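Local coordinates for UDP-N-acetylglucosamine pyrophosphorylase (Entamoeba histolytica, PDB 3OC9), which probably catalyses the joining of UTP and N-acetylglucosamine 1-phosphate to give UDP-N-acetylglucosamine and diphosphate, at residues G27-L30 and I31-G34; N109-F112 and K113-Y117; F161-L164 and K165-I169; K383-E386 and E387-L390. All blocks are in the same frame, centred on the assembly; numbering follows the deposited sequence. Where two conformers were deposited one is given.

In the fold
Interactions 1, 2 and 3 each close a helix of this GT-A-type nucleotidyltransferase (21-32, 105-114 and 160-166) with a Schellman motif; interaction 4 ties up a loop without helix or strand. Interaction 2 lies mostly at the surface, whereas the other three are partly buried. In each, local bonds take up part of the polar backbone, with different helpers: a serine hydroxyl, aromatic rings and an asparagine amide accompany the three helix ends in turn, whereas in 383-390 a carboxylate does the work. Interactions 1, 2 and 4 all send side chains onto helix 68-87; interaction 3 leans on strand 125-134.

Interaction 1 (G27-L30 and I31-G34)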
ATOM      1  N   GLY A  27      11.458  -8.251 -14.588  1.00 24.78           N
ATOM      2  CA  GLY A  27      10.119  -7.992 -14.028  1.00 23.80           C
ATOM      3  C   GLY A  27       9.024  -8.050 -15.100  1.00 23.85           C
ATOM      4  O   GLY A  27       7.994  -8.702 -14.900  1.00 22.99           O
ATOM      5  N   LEU A  28       9.238  -7.371 -16.229  1.00 23.92           N
ATOM      6  CA  LEU A  28       8.285  -7.432 -17.356  1.00 24.76           C
ATOM      7  C   LEU A  28       8.097  -8.872 -17.885  1.00 25.45           C
ATOM      8  O   LEU A  28       6.973  -9.266 -18.224  1.00 24.65           O
ATOM      9  CB  LEU A  28       8.686  -6.467 -18.509  1.00 24.88           C
ATOM     10  CG  LEU A  28       8.570  -4.939 -18.300  1.00 24.30           C
ATOM     11  CD1 LEU A  28       8.923  -4.169 -19.591  1.00 27.51           C
ATOM     12  CD2 LEU A  28       7.180  -4.495 -17.792  1.00 23.05           C
ATOM     13  N   GLU A  29       9.186  -9.646 -17.950  1.00 26.26           N
ATOM     14  CA  GLU A  29       9.115 -11.065 -18.353  0.50 27.11           C
ATOM     15  C   GLU A  29       8.227 -11.899 -17.413  1.00 26.64           C
ATOM     16  O   GLU A  29       7.353 -12.660 -17.868  1.00 26.41           O
ATOM     17  CB  GLU A  29      10.523 -11.682 -18.454  0.50 28.00           C
ATOM     18  CG  GLU A  29      10.545 -13.191 -18.799  0.50 30.45           C
ATOM     19  CD  GLU A  29      10.131 -13.490 -20.235  0.50 33.39           C
ATOM     20  OE1 GLU A  29      10.270 -12.605 -21.102  0.50 34.86           O
ATOM     21  OE2 GLU A  29       9.672 -14.623 -20.498  0.50 35.42           O
ATOM     22  N   LEU A  30       8.442 -11.763 -16.104  1.00 25.52           N
ATOM     23  CA  LEU A  30       7.630 -12.479 -15.110  1.00 24.98           C
ATOM     24  C   LEU A  30       6.137 -12.081 -15.136  1.00 24.62           C
ATOM     25  O   LEU A  30       5.259 -12.962 -15.023  1.00 24.87           O
ATOM     26  CB  LEU A  30       8.259 -12.352 -13.700  1.00 24.89           C
ATOM     27  CG  LEU A  30       9.600 -13.102 -13.539  1.00 26.12           C
ATOM     28  CD1 LEU A  30      10.398 -12.670 -12.294  1.00 26.24           C
ATOM     29  CD2 LEU A  30       9.405 -14.625 -13.543  1.00 27.66           C
ATOM     30  N   ILE A  31       5.847 -10.781 -15.291  1.00 23.29           N
ATOM     31  CA  ILE A  31       4.460 -10.303 -15.443  1.00 22.55           C
ATOM     32  C   ILE A  31       3.820 -10.940 -16.703  1.00 23.59           C
ATOM     33  O   ILE A  31       2.701 -11.454 -16.638  1.00 22.72           O
ATOM     34  CB  ILE A  31       4.369  -8.741 -15.526  1.00 22.46           C
ATOM     35  CG1 ILE A  31       4.716  -8.077 -14.174  1.00 20.17           C
ATOM     36  CG2 ILE A  31       2.969  -8.278 -16.019  1.00 22.58           C
ATOM     37  CD1 ILE A  31       5.068  -6.577 -14.293  1.00 21.87           C
ATOM     38  N   SER A  32       4.558 -10.932 -17.820  1.00 24.56           N
ATOM     39  CA  SER A  32       4.075 -11.522 -19.098  1.00 26.44           C
ATOM     40  C   SER A  32       3.753 -13.032 -19.034  1.00 27.12           C
ATOM     41  O   SER A  32       2.877 -13.513 -19.779  1.00 28.58           O
ATOM     42  CB  SER A  32       5.063 -11.224 -20.257  1.00 27.29           C
ATOM     43  OG  SER A  32       6.124 -12.177 -20.279  1.00 29.73           O
ATOM     44  N   GLN A  33       4.446 -13.767 -18.155  1.00 27.45           N
ATOM     45  CA  GLN A  33       4.253 -15.219 -17.957  1.00 28.13           C
ATOM     46  C   GLN A  33       3.112 -15.577 -16.986  1.00 27.73           C
ATOM     47  O   GLN A  33       2.869 -16.761 -16.710  1.00 28.49           O
ATOM     48  CB  GLN A  33       5.566 -15.881 -17.492  1.00 28.36           C
ATOM     49  CG  GLN A  33       6.670 -15.941 -18.567  1.00 30.05           C
ATOM     50  CD  GLN A  33       8.069 -16.241 -17.998  1.00 35.60           C
ATOM     51  OE1 GLN A  33       8.289 -16.230 -16.786  1.00 37.32           O
ATOM     52  NE2 GLN A  33       9.020 -16.510 -18.887  1.00 38.09           N
ATOM     53  N   GLY A  34       2.409 -14.556 -16.489  1.00 26.96           N
ATOM     54  CA  GLY A  34       1.330 -14.742 -15.499  1.00 26.45           C
ATOM     55  C   GLY A  34       1.810 -15.141 -14.107  1.00 25.99           C
ATOM     56  O   GLY A  34       1.109 -15.850 -13.367  1.00 26.10           O
TER
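The last turn of helix 21-32 is held by backbone bonds from Ile31 N to Gly27 O (3.0 Å) and from Ser32 N to Leu28 O (3.0 Å), and it ends in a Schellman motif at Gly34, whose positive phi turns the chain away while its N returns to Ile31 O. Within this frame Glu29 O accepts two bonds, from Gln33 N at 3.1 Å and from the hydroxyl of Ser32, with OG at 2.7 Å. Both donors come from the same face of the carbonyl plane. The serine reaches it because its chi1 of 84° places OG between the backbone N and the carbonyl carbon, folded back against the preceding turn. Gln33 N has a second, weak bond to Leu30 O.

In one of the two deposited conformers of Glu29, its side chain and that of Gln33 run past one another at a slant, the carboxylate turned almost at right angles to the amide (84°). OE2 of Glu29 there comes close to NE2 of Gln33, but the angle is poor for a hydrogen bond and the second conformer makes the approach doubtful. CD2 of Leu30 lies 3.8 Å from Gln33 OE1. On the inner side, Ile31 lays CG1 against Gly27 O at 3.4 Å, while its side chain also meets Ala83 of helix 68-87 and Val92; Leu30 faces Ile199 of helix 196-204. A sulfate ion lies near the Gln33 side chain. The serine hydroxyl thus gives Glu29 O a second donor from within the turn, while Leu30 and Ile31 pack the helix against its neighbours.

Interaction 2 (N109-F112 and K113-Y117)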
ATOM      1  N   ASN A 109     -18.331  -5.125  -4.284  1.00 26.38           N
ATOM      2  CA  ASN A 109     -18.638  -5.894  -5.496  1.00 26.74           C
ATOM      3  C   ASN A 109     -19.568  -5.125  -6.462  1.00 26.55           C
ATOM      4  O   ASN A 109     -19.323  -5.092  -7.679  1.00 25.35           O
ATOM      5  CB  ASN A 109     -19.251  -7.272  -5.138  1.00 27.77           C
ATOM      6  CG  ASN A 109     -18.194  -8.348  -4.857  1.00 28.19           C
ATOM      7  OD1 ASN A 109     -17.084  -8.316  -5.390  1.00 30.82           O
ATOM      8  ND2 ASN A 109     -18.576  -9.351  -4.072  1.00 31.42           N
ATOM      9  N   ASN A 110     -20.610  -4.500  -5.906  1.00 27.26           N
ATOM     10  CA  ASN A 110     -21.542  -3.693  -6.701  0.50 27.45           C
ATOM     11  C   ASN A 110     -20.864  -2.471  -7.334  1.00 26.99           C
ATOM     12  O   ASN A 110     -21.177  -2.112  -8.478  1.00 26.86           O
ATOM     13  CB  ASN A 110     -22.747  -3.248  -5.863  0.50 28.30           C
ATOM     14  CG  ASN A 110     -23.757  -4.364  -5.642  0.50 29.87           C
ATOM     15  OD1 ASN A 110     -23.833  -5.321  -6.414  0.50 30.66           O
ATOM     16  ND2 ASN A 110     -24.547  -4.237  -4.584  0.50 31.59           N
ATOM     17  N   TYR A 111     -19.935  -1.841  -6.601  1.00 26.18           N
ATOM     18  CA  TYR A 111     -19.204  -0.661  -7.096  1.00 25.70           C
ATOM     19  C   TYR A 111     -18.411  -0.999  -8.370  1.00 25.50           C
ATOM     20  O   TYR A 111     -18.523  -0.285  -9.378  1.00 25.22           O
ATOM     21  CB  TYR A 111     -18.301  -0.045  -5.999  1.00 25.87           C
ATOM     22  CG  TYR A 111     -17.504   1.166  -6.457  1.00 25.24           C
ATOM     23  CD1 TYR A 111     -16.165   1.037  -6.850  1.00 25.72           C
ATOM     24  CD2 TYR A 111     -18.090   2.439  -6.511  1.00 27.27           C
ATOM     25  CE1 TYR A 111     -15.423   2.151  -7.286  1.00 25.36           C
ATOM     26  CE2 TYR A 111     -17.355   3.561  -6.961  1.00 28.35           C
ATOM     27  CZ  TYR A 111     -16.020   3.397  -7.332  1.00 26.72           C
ATOM     28  OH  TYR A 111     -15.284   4.474  -7.772  1.00 29.08           O
ATOM     29  N   PHE A 112     -17.659  -2.107  -8.349  1.00 24.43           N
ATOM     30  CA  PHE A 112     -16.906  -2.537  -9.547  1.00 24.03           C
ATOM     31  C   PHE A 112     -17.817  -2.939 -10.744  1.00 24.56           C
ATOM     32  O   PHE A 112     -17.573  -2.542 -11.894  1.00 24.24           O
ATOM     33  CB  PHE A 112     -15.887  -3.649  -9.198  1.00 24.34           C
ATOM     34  CG  PHE A 112     -14.577  -3.130  -8.609  1.00 22.74           C
ATOM     35  CD1 PHE A 112     -13.535  -2.702  -9.447  1.00 21.94           C
ATOM     36  CD2 PHE A 112     -14.384  -3.066  -7.224  1.00 22.55           C
ATOM     37  CE1 PHE A 112     -12.301  -2.224  -8.903  1.00 22.88           C
ATOM     38  CE2 PHE A 112     -13.165  -2.571  -6.670  1.00 24.57           C
ATOM     39  CZ  PHE A 112     -12.124  -2.145  -7.527  1.00 21.11           C
ATOM     40  N   LYS A 113     -18.867  -3.717 -10.473  1.00 24.73           N
ATOM     41  CA  LYS A 113     -19.780  -4.201 -11.533  1.00 25.26           C
ATOM     42  C   LYS A 113     -20.461  -3.055 -12.295  1.00 26.35           C
ATOM     43  O   LYS A 113     -20.516  -3.042 -13.537  1.00 26.29           O
ATOM     44  CB  LYS A 113     -20.835  -5.134 -10.909  1.00 25.71           C
ATOM     45  CG  LYS A 113     -21.929  -5.693 -11.859  1.00 27.29           C
ATOM     46  CD  LYS A 113     -21.360  -6.530 -12.993  1.00 29.96           C
ATOM     47  CE  LYS A 113     -22.470  -7.317 -13.709  1.00 30.09           C
ATOM     48  NZ  LYS A 113     -22.054  -7.815 -15.053  1.00 31.49           N
ATOM     49  N   GLU A 114     -20.994  -2.097 -11.561  1.00 26.51           N
ATOM     50  CA  GLU A 114     -21.706  -0.997 -12.237  1.00 27.68           C
ATOM     51  C   GLU A 114     -20.784   0.041 -12.908  1.00 27.93           C
ATOM     52  O   GLU A 114     -21.251   0.868 -13.708  1.00 28.30           O
ATOM     53  CB  GLU A 114     -22.771  -0.383 -11.317  1.00 28.36           C
ATOM     54  CG  GLU A 114     -23.789  -1.436 -10.754  1.00 29.54           C
ATOM     55  CD  GLU A 114     -24.696  -2.128 -11.818  1.00 30.95           C
ATOM     56  OE1 GLU A 114     -25.048  -1.474 -12.837  1.00 30.94           O
ATOM     57  OE2 GLU A 114     -25.068  -3.331 -11.592  1.00 26.57           O
ATOM     58  N   HIS A 115     -19.474  -0.039 -12.640  1.00 27.57           N
ATOM     59  CA  HIS A 115     -18.490   0.746 -13.401  1.00 27.12           C
ATOM     60  C   HIS A 115     -17.782  -0.078 -14.507  1.00 27.11           C
ATOM     61  O   HIS A 115     -16.771   0.372 -15.062  1.00 26.49           O
ATOM     62  CB  HIS A 115     -17.464   1.441 -12.466  1.00 27.14           C
ATOM     63  CG  HIS A 115     -18.038   2.552 -11.628  1.00 27.73           C
ATOM     64  ND1 HIS A 115     -18.007   3.881 -12.014  1.00 29.87           N
ATOM     65  CD2 HIS A 115     -18.635   2.531 -10.410  1.00 28.60           C
ATOM     66  CE1 HIS A 115     -18.567   4.626 -11.074  1.00 27.90           C
ATOM     67  NE2 HIS A 115     -18.954   3.831 -10.089  1.00 31.56           N
ATOM     68  N   GLN A 116     -18.330  -1.256 -14.845  1.00 26.45           N
ATOM     69  CA  GLN A 116     -17.745  -2.184 -15.854  1.00 27.50           C
ATOM     70  C   GLN A 116     -16.227  -2.392 -15.625  1.00 27.13           C
ATOM     71  O   GLN A 116     -15.424  -2.442 -16.577  1.00 26.87           O
ATOM     72  CB  GLN A 116     -18.093  -1.736 -17.294  1.00 28.37           C
ATOM     73  CG  GLN A 116     -18.087  -2.820 -18.416  1.00 30.73           C
ATOM     74  CD  GLN A 116     -19.142  -3.920 -18.238  1.00 34.70           C
ATOM     75  OE1 GLN A 116     -20.300  -3.665 -17.883  1.00 34.78           O
ATOM     76  NE2 GLN A 116     -18.739  -5.153 -18.503  1.00 37.45           N
ATOM     77  N   TYR A 117     -15.871  -2.517 -14.341  1.00 26.75           N
ATOM     78  CA  TYR A 117     -14.491  -2.802 -13.862  1.00 26.89           C
ATOM     79  C   TYR A 117     -13.375  -1.839 -14.313  1.00 26.33           C
ATOM     80  O   TYR A 117     -12.183  -2.188 -14.269  1.00 25.54           O
ATOM     81  CB  TYR A 117     -14.121  -4.277 -14.136  1.00 27.74           C
ATOM     82  CG  TYR A 117     -15.180  -5.225 -13.602  1.00 30.82           C
ATOM     83  CD1 TYR A 117     -15.223  -5.568 -12.243  1.00 31.33           C
ATOM     84  CD2 TYR A 117     -16.160  -5.730 -14.435  1.00 31.59           C
ATOM     85  CE1 TYR A 117     -16.217  -6.416 -11.747  1.00 34.06           C
ATOM     86  CE2 TYR A 117     -17.152  -6.576 -13.953  1.00 33.77           C
ATOM     87  CZ  TYR A 117     -17.178  -6.910 -12.618  1.00 34.79           C
ATOM     88  OH  TYR A 117     -18.167  -7.753 -12.151  1.00 39.13           O
TER
HETATM   89  O   HOH W   1     -18.159  -7.479  -9.176  1.00 49.16           O
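Phe112 and Tyr117 meet where a Schellman motif ends helix 105-114, the helix of a beta-alpha-beta unit between strands 95-100 and 125-134. Gln116, at positive phi, is its C-prime residue: Tyr117 N bonds back to Phe112 O at 3.0 Å, and inside that loop Gln116 N bonds to Lys113 O. The apolar contact that usually accompanies the motif is present too, as CD1 of Tyr117 rests 3.7 Å from CB of Phe112. The tyrosine ring thereby lies with one face toward Phe112 O, which sits over its rim, while the phenylalanine ring runs off the other way to meet Phe69 of helix 68-87.

One turn apart along the chain, Tyr111 and His115 form an aromatic pair. Tyr111 swings its ring opposite the backbone N (chi1 179°), so that it lies alongside the carbonyl end of its own residue; His115 takes the alternative course, with CG beside its backbone N (chi1 -69°), and the two rings converge. Their planes stand 46° apart, an oblique pairing, with the centroids 4.6 Å from each other. CD2 of His115 is poised over the rim of one tyrosine face, and NE2 approaches Tyr111 CE2 to 3.5 Å. The imidazole edge meanwhile accommodates Tyr111 O in its plane, 3.0 Å from His115 CD2. The phenol end of Tyr111 is fixed elsewhere, by a hydrogen bond to Ser67. On the other flank of the helix, one water lies 3.0 Å from Asn109 O, to which it donates, and 3.0 Å from Tyr117 OH.

Interaction 3 (F161-L164 and K165-I169); sequences FKAL and KDNGI
Ala163 O is gripped twice by Asn167, by the backbone N at 3.2 Å and by ND2 at 2.9 Å, the two donors approaching from opposite faces of the carbonyl plane. The side-chain bond is nearly straight (165°), and Ala163 O lies close to the plane of the asparagine amide. With CG beside its own backbone N (chi1 -74°), Asn167 folds its amide back over the last turn of helix 160-166. ND2 also donates to Pro129 O, so one amide group ties the helix end to a strand.

Gly168 then carries the chain out through a Schellman motif. Its positive phi lets Ile169 N return to Leu164 O at 3.0 Å, a weak bond because it is bent, around the shorter loop closed by Gly168 N on Lys165 O. The apolar partnership belonging to the motif is supplied by CD2 of Leu164 and CG2 of Ile169, 3.8 Å apart.

On the outer side Lys162 bends at its second torsion and crosses the oxygen side of the Asp166 carboxylate at a slant, with Lys162 CE 3.4 Å from both OD1 and OD2 of Asp166. NZ reaches the syn lone pair of Asp166 OD1 in a salt bridge of 3.2 Å, although Lys162 has two deposited conformers and this bridge describes one of them. The amine of Lys165 is 4.3 Å from Lys162 NZ, a like-charge approach probably eased by Asp166 on one side and by the salt bridge of Lys165 to Glu276 on the other.

Ala163, Leu164, Asn167 and Ile169 all press on Phe128 of strand 125-134, Phe161 packs against Leu271 and Ala274 of helix 268-274, and Gly168 is the N-cap of the next helix, 169-176.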
ATOM      1  N   PHE A 161      -2.884 -13.247   6.352  1.00 19.00           N
ATOM      2  CA  PHE A 161      -2.274 -14.533   5.970  1.00 19.96           C
ATOM      3  C   PHE A 161      -3.222 -15.746   6.134  1.00 20.75           C
ATOM      4  O   PHE A 161      -3.352 -16.551   5.196  1.00 20.76           O
ATOM      5  CB  PHE A 161      -0.891 -14.722   6.640  1.00 20.35           C
ATOM      6  CG  PHE A 161       0.056 -13.542   6.413  1.00 20.47           C
ATOM      7  CD1 PHE A 161       0.610 -13.293   5.137  1.00 20.81           C
ATOM      8  CD2 PHE A 161       0.383 -12.696   7.460  1.00 21.25           C
ATOM      9  CE1 PHE A 161       1.465 -12.207   4.915  1.00 22.60           C
ATOM     10  CE2 PHE A 161       1.248 -11.589   7.255  1.00 22.76           C
ATOM     11  CZ  PHE A 161       1.785 -11.349   5.970  1.00 21.90           C
ATOM     12  N   LYS A 162      -3.923 -15.836   7.274  1.00 21.32           N
ATOM     13  CA  LYS A 162      -4.937 -16.890   7.482  0.50 22.97           C
ATOM     14  C   LYS A 162      -6.113 -16.758   6.496  1.00 23.06           C
ATOM     15  O   LYS A 162      -6.619 -17.764   5.960  1.00 23.81           O
ATOM     16  CB  LYS A 162      -5.428 -16.884   8.942  0.50 23.40           C
ATOM     17  CG  LYS A 162      -6.437 -17.996   9.293  0.50 25.11           C
ATOM     18  CD  LYS A 162      -5.844 -19.384   9.130  0.50 26.59           C
ATOM     19  CE  LYS A 162      -6.760 -20.441   9.738  0.50 27.35           C
ATOM     20  NZ  LYS A 162      -6.515 -21.805   9.186  0.50 29.36           N
ATOM     21  N   ALA A 163      -6.536 -15.517   6.232  1.00 22.61           N
ATOM     22  CA  ALA A 163      -7.627 -15.255   5.269  1.00 22.84           C
ATOM     23  C   ALA A 163      -7.328 -15.711   3.834  1.00 22.37           C
ATOM     24  O   ALA A 163      -8.234 -16.216   3.141  1.00 21.99           O
ATOM     25  CB  ALA A 163      -8.043 -13.769   5.289  1.00 22.93           C
ATOM     26  N   LEU A 164      -6.080 -15.543   3.380  1.00 22.34           N
ATOM     27  CA  LEU A 164      -5.673 -16.066   2.058  1.00 22.76           C
ATOM     28  C   LEU A 164      -5.816 -17.609   1.977  1.00 24.22           C
ATOM     29  O   LEU A 164      -6.305 -18.140   0.967  1.00 24.33           O
ATOM     30  CB  LEU A 164      -4.233 -15.638   1.679  1.00 22.41           C
ATOM     31  CG  LEU A 164      -3.941 -14.147   1.440  1.00 20.38           C
ATOM     32  CD1 LEU A 164      -2.427 -13.945   1.303  1.00 21.59           C
ATOM     33  CD2 LEU A 164      -4.643 -13.559   0.183  1.00 21.02           C
ATOM     34  N   LYS A 165      -5.394 -18.313   3.023  1.00 24.60           N
ATOM     35  CA  LYS A 165      -5.529 -19.785   3.058  1.00 26.22           C
ATOM     36  C   LYS A 165      -7.005 -20.237   3.089  1.00 26.94           C
ATOM     37  O   LYS A 165      -7.429 -21.077   2.266  1.00 27.65           O
ATOM     38  CB  LYS A 165      -4.742 -20.396   4.232  1.00 26.14           C
ATOM     39  CG  LYS A 165      -4.814 -21.940   4.257  1.00 28.93           C
ATOM     40  CD  LYS A 165      -4.085 -22.553   5.460  1.00 32.17           C
ATOM     41  CE  LYS A 165      -4.452 -24.041   5.602  1.00 35.51           C
ATOM     42  NZ  LYS A 165      -4.143 -24.562   6.967  1.00 38.15           N
ATOM     43  N   ASP A 166      -7.775 -19.665   4.020  1.00 27.42           N
ATOM     44  CA  ASP A 166      -9.177 -20.057   4.276  1.00 28.70           C
ATOM     45  C   ASP A 166     -10.131 -19.819   3.095  1.00 28.80           C
ATOM     46  O   ASP A 166     -11.098 -20.570   2.918  1.00 29.62           O
ATOM     47  CB  ASP A 166      -9.710 -19.331   5.528  1.00 28.97           C
ATOM     48  CG  ASP A 166      -9.114 -19.858   6.835  1.00 31.13           C
ATOM     49  OD1 ASP A 166      -8.416 -20.896   6.839  1.00 32.16           O
ATOM     50  OD2 ASP A 166      -9.348 -19.202   7.880  1.00 33.66           O
ATOM     51  N   ASN A 167      -9.845 -18.797   2.280  1.00 27.19           N
ATOM     52  CA  ASN A 167     -10.663 -18.451   1.102  1.00 27.37           C
ATOM     53  C   ASN A 167     -10.208 -19.120  -0.222  1.00 26.61           C
ATOM     54  O   ASN A 167     -10.721 -18.794  -1.311  1.00 26.87           O
ATOM     55  CB  ASN A 167     -10.735 -16.920   0.948  1.00 26.81           C
ATOM     56  CG  ASN A 167     -11.653 -16.264   1.977  1.00 28.51           C
ATOM     57  OD1 ASN A 167     -12.885 -16.275   1.821  1.00 30.23           O
ATOM     58  ND2 ASN A 167     -11.064 -15.697   3.044  1.00 27.72           N
ATOM     59  N   GLY A 168      -9.231 -20.030  -0.119  1.00 26.26           N
ATOM     60  CA  GLY A 168      -8.711 -20.792  -1.265  1.00 26.32           C
ATOM     61  C   GLY A 168      -7.780 -20.058  -2.224  1.00 25.78           C
ATOM     62  O   GLY A 168      -7.503 -20.546  -3.338  1.00 26.55           O
ATOM     63  N   ILE A 169      -7.313 -18.880  -1.810  1.00 24.08           N
ATOM     64  CA  ILE A 169      -6.477 -18.036  -2.676  1.00 23.71           C
ATOM     65  C   ILE A 169      -5.062 -18.607  -2.862  1.00 23.28           C
ATOM     66  O   ILE A 169      -4.483 -18.487  -3.960  1.00 23.05           O
ATOM     67  CB  ILE A 169      -6.489 -16.542  -2.195  1.00 22.85           C
ATOM     68  CG1 ILE A 169      -7.900 -15.955  -2.422  1.00 24.34           C
ATOM     69  CG2 ILE A 169      -5.376 -15.702  -2.915  1.00 22.23           C
ATOM     70  CD1 ILE A 169      -8.125 -14.602  -1.728  1.00 26.24           C
TER

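Interaction 4 (K383-E386 and E387-L390)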
ATOM      1  N   LYS A 383      -1.712   6.138 -19.344  1.00 29.97           N
ATOM      2  CA  LYS A 383      -0.798   6.594 -20.422  1.00 30.60           C
ATOM      3  C   LYS A 383       0.733   6.425 -20.228  1.00 29.84           C
ATOM      4  O   LYS A 383       1.464   6.272 -21.215  1.00 29.42           O
ATOM      5  CB  LYS A 383      -1.092   8.062 -20.769  1.00 31.68           C
ATOM      6  CG  LYS A 383      -2.533   8.337 -21.213  1.00 35.00           C
ATOM      7  CD  LYS A 383      -2.839   7.784 -22.600  1.00 39.77           C
ATOM      8  CE  LYS A 383      -2.273   8.670 -23.707  1.00 44.05           C
ATOM      9  NZ  LYS A 383      -2.652   8.140 -25.051  1.00 46.38           N
ATOM     10  N   SER A 384       1.217   6.480 -18.983  1.00 28.46           N
ATOM     11  CA  SER A 384       2.661   6.369 -18.690  1.00 27.67           C
ATOM     12  C   SER A 384       2.836   5.802 -17.261  1.00 27.09           C
ATOM     13  O   SER A 384       2.094   6.177 -16.353  1.00 26.56           O
ATOM     14  CB  SER A 384       3.373   7.740 -18.853  1.00 28.44           C
ATOM     15  OG  SER A 384       4.795   7.624 -18.953  1.00 28.23           O
ATOM     16  N   PHE A 385       3.795   4.888 -17.094  1.00 26.00           N
ATOM     17  CA  PHE A 385       4.147   4.313 -15.780  1.00 24.89           C
ATOM     18  C   PHE A 385       5.228   5.169 -15.092  1.00 25.45           C
ATOM     19  O   PHE A 385       5.013   5.687 -13.979  1.00 25.08           O
ATOM     20  CB  PHE A 385       4.575   2.839 -15.965  1.00 24.97           C
ATOM     21  CG  PHE A 385       5.137   2.168 -14.707  1.00 23.24           C
ATOM     22  CD1 PHE A 385       4.332   1.961 -13.586  1.00 22.41           C
ATOM     23  CD2 PHE A 385       6.466   1.748 -14.662  1.00 23.36           C
ATOM     24  CE1 PHE A 385       4.853   1.329 -12.421  1.00 22.79           C
ATOM     25  CE2 PHE A 385       6.993   1.117 -13.505  1.00 23.32           C
ATOM     26  CZ  PHE A 385       6.178   0.924 -12.382  1.00 22.27           C
ATOM     27  N   GLU A 386       6.391   5.286 -15.736  1.00 25.22           N
ATOM     28  CA  GLU A 386       7.438   6.249 -15.347  1.00 25.54           C
ATOM     29  C   GLU A 386       7.424   7.315 -16.472  1.00 26.65           C
ATOM     30  O   GLU A 386       6.357   7.913 -16.704  1.00 26.07           O
ATOM     31  CB  GLU A 386       8.798   5.555 -15.122  1.00 26.52           C
ATOM     32  CG  GLU A 386       8.747   4.547 -13.918  1.00 25.16           C
ATOM     33  CD  GLU A 386       9.825   3.457 -13.892  1.00 30.46           C
ATOM     34  OE1 GLU A 386      10.409   3.112 -14.949  1.00 30.52           O
ATOM     35  OE2 GLU A 386      10.074   2.913 -12.781  1.00 28.15           O
ATOM     36  N   GLU A 387       8.534   7.524 -17.184  1.00 27.70           N
ATOM     37  CA  GLU A 387       8.549   8.504 -18.318  1.00 29.73           C
ATOM     38  C   GLU A 387       8.398   7.888 -19.729  1.00 30.43           C
ATOM     39  O   GLU A 387       8.396   8.617 -20.761  1.00 31.21           O
ATOM     40  CB  GLU A 387       9.803   9.417 -18.228  1.00 30.70           C
ATOM     41  CG  GLU A 387      11.114   8.854 -18.810  1.00 33.36           C
ATOM     42  CD  GLU A 387      11.850   7.851 -17.911  1.00 37.27           C
ATOM     43  OE1 GLU A 387      11.254   7.273 -16.967  1.00 35.77           O
ATOM     44  OE2 GLU A 387      13.060   7.642 -18.161  1.00 39.48           O
ATOM     45  N   GLU A 388       8.246   6.567 -19.791  1.00 30.05           N
ATOM     46  CA  GLU A 388       8.333   5.836 -21.077  1.00 30.46           C
ATOM     47  C   GLU A 388       7.201   6.111 -22.085  1.00 31.27           C
ATOM     48  O   GLU A 388       7.369   5.857 -23.296  1.00 31.63           O
ATOM     49  CB  GLU A 388       8.539   4.318 -20.841  1.00 30.67           C
ATOM     50  CG  GLU A 388       7.259   3.479 -20.617  1.00 29.16           C
ATOM     51  CD  GLU A 388       6.482   3.867 -19.353  1.00 28.29           C
ATOM     52  OE1 GLU A 388       7.122   4.147 -18.312  1.00 26.78           O
ATOM     53  OE2 GLU A 388       5.229   3.900 -19.421  1.00 27.54           O
ATOM     54  N   GLY A 389       6.068   6.640 -21.617  1.00 30.59           N
ATOM     55  CA  GLY A 389       4.949   6.962 -22.520  1.00 31.65           C
ATOM     56  C   GLY A 389       4.989   8.370 -23.100  1.00 32.27           C
ATOM     57  O   GLY A 389       4.052   8.789 -23.797  1.00 32.31           O
ATOM     58  N   LEU A 390       6.077   9.088 -22.832  1.00 32.55           N
ATOM     59  CA  LEU A 390       6.146  10.520 -23.112  1.00 34.52           C
ATOM     60  C   LEU A 390       7.185  10.867 -24.192  1.00 36.56           C
ATOM     61  O   LEU A 390       7.551  12.034 -24.348  1.00 37.32           O
ATOM     62  CB  LEU A 390       6.427  11.307 -21.821  1.00 33.68           C
ATOM     63  CG  LEU A 390       5.552  10.987 -20.587  1.00 32.20           C
ATOM     64  CD1 LEU A 390       6.118  11.696 -19.364  1.00 31.58           C
ATOM     65  CD2 LEU A 390       4.081  11.350 -20.804  1.00 33.47           C
TER
HETATM   66  O   HOH W   2       8.997   2.377 -17.456  1.00 28.79           O
HETATM   67  O   HOH W   3      12.130   4.411 -17.218  1.00 52.43           O
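Glu388 curls back on Phe385 and Glu386 through its first two torsions: chi1 of 85° sets CG between the backbone N and the carbonyl carbon, and chi2 of -63° then turns the carboxylate over the preceding chain. There it clasps two successive backbone N-H groups. OE2 of Glu388 accepts from Phe385 N at 2.9 Å, almost perfectly straight (177°), and OE1 accepts from Glu386 N, also at 2.9 Å. Each oxygen offers its syn lone pair, so the carboxylate meets both N-H groups edge-on, and the pair of bonds fixes its rotation. OE2 has a further partner in a salt bridge with Arg78 of helix 68-87, which would favour the charged form.

The second half of the loop, between strands 377-379 and 397-399, is a type I beta turn over 387-390, closed by Leu390 N on Glu387 O. Ser384 joins the two halves: its OG donates to Glu386 O at 2.8 Å, from above the carbonyl plane, and receives Gly389 N at 3.1 Å. Glu387 N, by contrast, is buried without a polar partner.

Waters link the three glutamates. One donates to Glu388 OE1 at 2.7 Å and to Glu386 OE1, lying at the edge of the Phe385 ring; another donates to Glu386 OE1 and to Glu387 OE1. The other oxygen of Glu386 forms a salt bridge with Lys192, while the Phe385 ring packs on Leu79 and Leu82 of helix 68-87.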